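Local coordinates for protein possible thiamine biosynthesis enzyme (Candida albicans, PDB 2X7Q) that is of unknown function but adopts the periplasmic binding protein fold and probably binds a small solute, perhaps linked to thiamine biosynthesis, at residues A[161-166]-A[188-193]; A[138-143]-A[194-199]. The protein carries 1 engineered substitution. One frame throughout, in Å; residues are numbered along the deposited sequence.

Interaction 1: residues A[161-166]-A[188-193]; sequences SVNLKD and HEIKQI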
loop_
_atom_site.group_PDB
_atom_site.type_symbol
_atom_site.label_atom_id
_atom_site.label_comp_id
_atom_site.label_asym_id
_atom_site.label_seq_id
_atom_site.Cartn_x
_atom_site.Cartn_y
_atom_site.Cartn_z
ATOM N N SER A 161 19.336 10.845 -5.696
ATOM C CA SER A 161 19.420 10.559 -7.125
ATOM C C SER A 161 18.925 11.722 -7.977
ATOM O O SER A 161 19.614 12.163 -8.895
ATOM C CB SER A 161 18.631 9.297 -7.458
ATOM O OG SER A 161 18.651 9.040 -8.846
ATOM N N VAL A 162 17.729 12.214 -7.669
ATOM C CA VAL A 162 17.146 13.320 -8.419
ATOM C C VAL A 162 17.929 14.609 -8.202
ATOM O O VAL A 162 17.800 15.563 -8.969
ATOM C CB VAL A 162 15.665 13.540 -8.059
ATOM C CG1 VAL A 162 14.823 12.368 -8.540
ATOM C CG2 VAL A 162 15.504 13.745 -6.562
ATOM N N ASN A 163 18.740 14.632 -7.148
ATOM C CA ASN A 163 19.621 15.761 -6.886
ATOM C C ASN A 163 21.006 15.531 -7.482
ATOM O O ASN A 163 21.919 16.332 -7.288
ATOM C CB ASN A 163 19.723 16.031 -5.383
ATOM C CG ASN A 163 18.535 16.805 -4.851
ATOM O OD1 ASN A 163 18.170 17.849 -5.389
ATOM N ND2 ASN A 163 17.926 16.297 -3.788
ATOM N N LEU A 164 21.150 14.423 -8.204
ATOM C CA LEU A 164 22.400 14.086 -8.874
ATOM C C LEU A 164 23.574 14.083 -7.903
ATOM O O LEU A 164 24.644 14.610 -8.207
ATOM C CB LEU A 164 22.664 15.056 -10.028
ATOM C CG LEU A 164 21.551 15.165 -11.072
ATOM C CD1 LEU A 164 21.944 16.145 -12.172
ATOM C CD2 LEU A 164 21.226 13.802 -11.657
ATOM N N LYS A 165 23.366 13.483 -6.736
ATOM C CA LYS A 165 24.409 13.391 -5.723
ATOM C C LYS A 165 25.387 12.272 -6.061
ATOM O O LYS A 165 25.058 11.351 -6.811
ATOM C CB LYS A 165 23.790 13.145 -4.346
ATOM C CG LYS A 165 22.714 14.146 -3.960
ATOM C CD LYS A 165 23.285 15.538 -3.764
ATOM C CE LYS A 165 24.204 15.590 -2.555
ATOM N NZ LYS A 165 23.486 15.220 -1.304
ATOM N N ASP A 166 26.593 12.360 -5.509
ATOM C CA ASP A 166 27.603 11.327 -5.709
ATOM C C ASP A 166 27.246 10.066 -4.931
ATOM O O ASP A 166 26.608 10.137 -3.880
ATOM C CB ASP A 166 28.981 11.833 -5.275
ATOM C CG ASP A 166 29.490 12.963 -6.151
ATOM O OD1 ASP A 166 29.299 12.895 -7.384
ATOM O OD2 ASP A 166 30.089 13.914 -5.604
ATOM N N HIS A 188 12.932 22.208 1.092
ATOM C CA HIS A 188 13.464 22.485 -0.238
ATOM C C HIS A 188 14.587 21.543 -0.669
ATOM O O HIS A 188 15.436 21.915 -1.477
ATOM C CB HIS A 188 13.927 23.943 -0.332
ATOM C CG HIS A 188 12.852 24.937 -0.019
ATOM N ND1 HIS A 188 11.911 25.335 -0.944
ATOM C CD2 HIS A 188 12.570 25.615 1.120
ATOM C CE1 HIS A 188 11.097 26.216 -0.391
ATOM N NE2 HIS A 188 11.475 26.405 0.860
ATOM N N GLU A 189 14.587 20.324 -0.136
ATOM C CA GLU A 189 15.546 19.315 -0.569
ATOM C C GLU A 189 15.141 18.766 -1.931
ATOM O O GLU A 189 15.982 18.555 -2.807
ATOM C CB GLU A 189 15.653 18.179 0.450
ATOM C CG GLU A 189 16.589 17.056 0.023
ATOM C CD GLU A 189 16.792 16.014 1.106
ATOM O OE1 GLU A 189 16.601 16.347 2.294
ATOM O OE2 GLU A 189 17.163 14.869 0.773
ATOM N N ILE A 190 13.843 18.543 -2.101
ATOM C CA ILE A 190 13.298 18.114 -3.382
ATOM C C ILE A 190 12.230 19.091 -3.865
ATOM O O ILE A 190 11.949 20.096 -3.208
ATOM C CB ILE A 190 12.712 16.693 -3.313
ATOM C CG1 ILE A 190 11.668 16.597 -2.200
ATOM C CG2 ILE A 190 13.816 15.670 -3.101
ATOM C CD1 ILE A 190 11.071 15.214 -2.040
ATOM N N LYS A 191 11.634 18.793 -5.014
ATOM C CA LYS A 191 10.701 19.714 -5.651
ATOM C C LYS A 191 9.587 18.974 -6.384
ATOM O O LYS A 191 9.850 18.150 -7.258
ATOM C CB LYS A 191 11.456 20.624 -6.618
ATOM C CG LYS A 191 10.582 21.500 -7.487
ATOM C CD LYS A 191 11.446 22.431 -8.325
ATOM C CE LYS A 191 12.624 21.685 -8.929
ATOM N NZ LYS A 191 13.559 22.586 -9.650
ATOM N N GLN A 192 8.344 19.274 -6.019
ATOM C CA GLN A 192 7.190 18.623 -6.630
ATOM C C GLN A 192 6.891 19.196 -8.009
ATOM O O GLN A 192 6.895 20.413 -8.200
ATOM C CB GLN A 192 5.955 18.758 -5.736
ATOM C CG GLN A 192 4.680 18.214 -6.359
ATOM C CD GLN A 192 3.466 18.418 -5.478
ATOM O OE1 GLN A 192 2.434 18.911 -5.928
ATOM N NE2 GLN A 192 3.585 18.036 -4.213
ATOM N N ILE A 193 6.624 18.312 -8.965
ATOM C CA ILE A 193 6.303 18.730 -10.323
ATOM C C ILE A 193 4.941 18.204 -10.764
ATOM O O ILE A 193 4.404 18.635 -11.783
ATOM C CB ILE A 193 7.375 18.263 -11.328
ATOM C CG1 ILE A 193 7.468 16.735 -11.349
ATOM C CG2 ILE A 193 8.721 18.879 -10.994
ATOM C CD1 ILE A 193 8.485 16.203 -12.342
HETATM O O HOH W 1 18.789 14.650 -1.508
#
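At the C-terminal end of helix 155-162, Asn163 meets Glu189 and Ile190 beside the first part of edge strand 190-197. The side-chain amide of Asn163 makes the direct bond. Its ND2 donates to the backbone O of Glu189 at 3.1 Å, with an N-H...O angle of 154°. The acceptor lies close to the amide plane of Asn163. Seen from the carbonyl, however, the donor stands above the plane, 40° out of it. CG of Asn163 is anti to its own carbonyl carbon (chi1 -80°), which turns the amide toward the strand. A water gives a second link. It accepts from Asn163 ND2 at 2.9 Å and donates to Glu189 OE2 at 2.8 Å. The extended side chain of Glu189 crosses that of Asn163 at about a right angle. Outside partners hold both groups: Asn163 OD1 accepts from the backbone N of Ser107, and Glu189 OE2 pairs with Arg159 in a salt bridge. The amide is thus held at both its oxygen and its nitrogen, which should fix its rotation. Beside this polar group, Val162 CG2 touches Ile190 CG2 at 4.3 Å, a small apolar contact. A Schellman motif at Leu164 ends the helix. The contact packs a helix C-terminus against the edge strand of a mixed sheet, in an alpha/beta domain of the periplasmic binding protein type.

Interaction 2: residues A[138-143]-A[194-199]; sequences AHQLGV and DQIYTP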
loop_
_atom_site.group_PDB
_atom_site.type_symbol
_atom_site.label_atom_id
_atom_site.label_comp_id
_atom_site.label_asym_id
_atom_site.label_seq_id
_atom_site.Cartn_x
_atom_site.Cartn_y
_atom_site.Cartn_z
ATOM N N ALA A 138 2.330 7.977 -16.966
ATOM C CA ALA A 138 2.691 8.115 -18.369
ATOM C C ALA A 138 1.465 8.048 -19.283
ATOM O O ALA A 138 1.358 8.814 -20.235
ATOM C CB ALA A 138 3.717 7.051 -18.760
ATOM N N HIS A 139 0.547 7.127 -19.000
ATOM C CA HIS A 139 -0.656 6.970 -19.820
ATOM C C HIS A 139 -1.575 8.188 -19.728
ATOM O O HIS A 139 -2.160 8.604 -20.725
ATOM C CB HIS A 139 -1.410 5.689 -19.444
ATOM C CG HIS A 139 -2.617 5.422 -20.281
ATOM N ND1 HIS A 139 -2.549 4.835 -21.537
ATOM C CD2 HIS A 139 -3.934 5.638 -20.054
ATOM C CE1 HIS A 139 -3.758 4.716 -22.033
ATOM N NE2 HIS A 139 -4.626 5.197 -21.151
ATOM N N GLN A 140 -1.691 8.762 -18.533
ATOM C CA GLN A 140 -2.525 9.939 -18.322
ATOM C C GLN A 140 -1.906 11.178 -18.961
ATOM O O GLN A 140 -2.611 12.101 -19.359
ATOM C CB GLN A 140 -2.738 10.174 -16.828
ATOM C CG GLN A 140 -3.577 11.392 -16.505
ATOM C CD GLN A 140 -3.578 11.713 -15.029
ATOM O OE1 GLN A 140 -4.101 10.951 -14.218
ATOM N NE2 GLN A 140 -2.993 12.850 -14.670
ATOM N N LEU A 141 -0.579 11.190 -19.053
ATOM C CA LEU A 141 0.148 12.313 -19.636
ATOM C C LEU A 141 0.069 12.302 -21.157
ATOM O O LEU A 141 0.256 13.332 -21.802
ATOM C CB LEU A 141 1.610 12.291 -19.184
ATOM C CG LEU A 141 1.972 13.193 -18.004
ATOM C CD1 LEU A 141 0.792 13.355 -17.065
ATOM C CD2 LEU A 141 3.178 12.640 -17.262
ATOM N N GLY A 142 -0.219 11.134 -21.724
ATOM C CA GLY A 142 -0.318 10.994 -23.165
ATOM C C GLY A 142 1.010 10.635 -23.798
ATOM O O GLY A 142 1.130 10.567 -25.021
ATOM N N VAL A 143 2.011 10.406 -22.957
ATOM C CA VAL A 143 3.338 10.038 -23.429
ATOM C C VAL A 143 3.551 8.534 -23.292
ATOM O O VAL A 143 2.874 7.879 -22.501
ATOM C CB VAL A 143 4.436 10.789 -22.650
ATOM C CG1 VAL A 143 4.264 12.290 -22.808
ATOM C CG2 VAL A 143 4.410 10.397 -21.179
ATOM N N ASP A 194 4.382 17.279 -9.987
ATOM C CA ASP A 194 3.091 16.686 -10.321
ATOM C C ASP A 194 2.571 15.774 -9.206
ATOM O O ASP A 194 3.326 15.354 -8.328
ATOM C CB ASP A 194 3.203 15.900 -11.630
ATOM C CG ASP A 194 1.868 15.714 -12.318
ATOM O OD1 ASP A 194 0.852 16.239 -11.815
ATOM O OD2 ASP A 194 1.836 15.041 -13.369
ATOM N N GLN A 195 1.274 15.482 -9.251
ATOM C CA GLN A 195 0.649 14.546 -8.321
ATOM C C GLN A 195 -0.273 13.614 -9.096
ATOM O O GLN A 195 -0.545 13.850 -10.272
ATOM C CB GLN A 195 -0.147 15.292 -7.249
ATOM C CG GLN A 195 0.696 16.121 -6.294
ATOM C CD GLN A 195 -0.139 16.801 -5.223
ATOM O OE1 GLN A 195 -1.369 16.779 -5.270
ATOM N NE2 GLN A 195 0.529 17.409 -4.249
ATOM N N ILE A 196 -0.749 12.556 -8.446
ATOM C CA ILE A 196 -1.658 11.617 -9.095
ATOM C C ILE A 196 -2.274 10.630 -8.109
ATOM O O ILE A 196 -1.563 9.947 -7.373
ATOM C CB ILE A 196 -0.963 10.841 -10.235
ATOM C CG1 ILE A 196 -1.929 9.835 -10.864
ATOM C CG2 ILE A 196 0.283 10.142 -9.727
ATOM C CD1 ILE A 196 -1.322 9.032 -11.993
ATOM N N TYR A 197 -3.600 10.565 -8.096
ATOM C CA TYR A 197 -4.316 9.650 -7.219
ATOM C C TYR A 197 -4.406 8.263 -7.840
ATOM O O TYR A 197 -4.357 8.115 -9.062
ATOM C CB TYR A 197 -5.731 10.167 -6.939
ATOM C CG TYR A 197 -5.791 11.411 -6.080
ATOM C CD1 TYR A 197 -5.776 11.324 -4.695
ATOM C CD2 TYR A 197 -5.880 12.669 -6.657
ATOM C CE1 TYR A 197 -5.834 12.460 -3.908
ATOM C CE2 TYR A 197 -5.941 13.809 -5.882
ATOM C CZ TYR A 197 -5.918 13.700 -4.507
ATOM O OH TYR A 197 -5.977 14.834 -3.728
ATOM N N THR A 198 -4.540 7.249 -6.993
ATOM C CA THR A 198 -4.810 5.901 -7.467
ATOM C C THR A 198 -6.302 5.777 -7.755
ATOM O O THR A 198 -7.128 6.157 -6.924
ATOM C CB THR A 198 -4.402 4.839 -6.429
ATOM O OG1 THR A 198 -5.166 5.018 -5.230
ATOM C CG2 THR A 198 -2.920 4.952 -6.103
ATOM N N PRO A 199 -6.653 5.258 -8.942
ATOM C CA PRO A 199 -8.064 5.096 -9.304
ATOM C C PRO A 199 -8.775 4.123 -8.370
ATOM O O PRO A 199 -10.005 4.062 -8.363
ATOM C CB PRO A 199 -7.998 4.501 -10.715
ATOM C CG PRO A 199 -6.640 4.852 -11.225
ATOM C CD PRO A 199 -5.746 4.855 -10.030
#
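Gln140 and Ile196 bury the most surface here, followed by Asp194 and Leu141. The side chain of Gln140 leaves the last turn of helix 129-141 fully stretched. CG is anti to the backbone N (chi1 179°), and this sends the amide across to strand 190-197. There OE1 lies beside the end of Ile196, 4.0 Å from CD1 and 4.1 Å from CG1. Ile196 also reaches out from its strand, with CG1 anti to the backbone N. The two side chains run past each other in opposite directions. Their contact is van der Waals only, an amide oxygen against a methyl and a methylene. Gln140 is modelled in two conformers, so this contact describes one of them and is tentative. Leu141 and Asp194 make a similar sliding contact. Leu141 CD1 comes to 4.2 Å from Asp194 OD2. The other carboxylate oxygen, OD1, accepts a bond from the backbone N of Gln195 at 2.7 Å, which should restrain the carboxylate. That donor approaches from above the carboxylate plane. Past Leu141 the helix ends at Gly142, the C-prime residue of a Schellman motif. Ile196, which is buried, also packs on Met133 and Val136, while Asp194 touches Leu137, all on helix 129-141. The backbone of the strand pairs with strand 100-106 through Val103 and Trp101, so the helix end lies against the edge strand of this sheet.

How the interactions relate
Both interactions use the edge strand 190-197 of the same five-stranded sheet. Interaction 1 holds its first part to the end of helix 155-162, and interaction 2 holds its later part to the end of helix 129-141. Their centres are about 20 Å apart. Along the chain, interaction 1 is nested inside the loop closed by interaction 2. Both are partly buried and cover the same modest area. Interaction 1 has two buried residues, and its chemistry is mainly polar: a direct bond and a water bridge between partly exposed residues. Interaction 2 rests on van der Waals contact alone, with a buried Ile196 meeting an exposed Gln140.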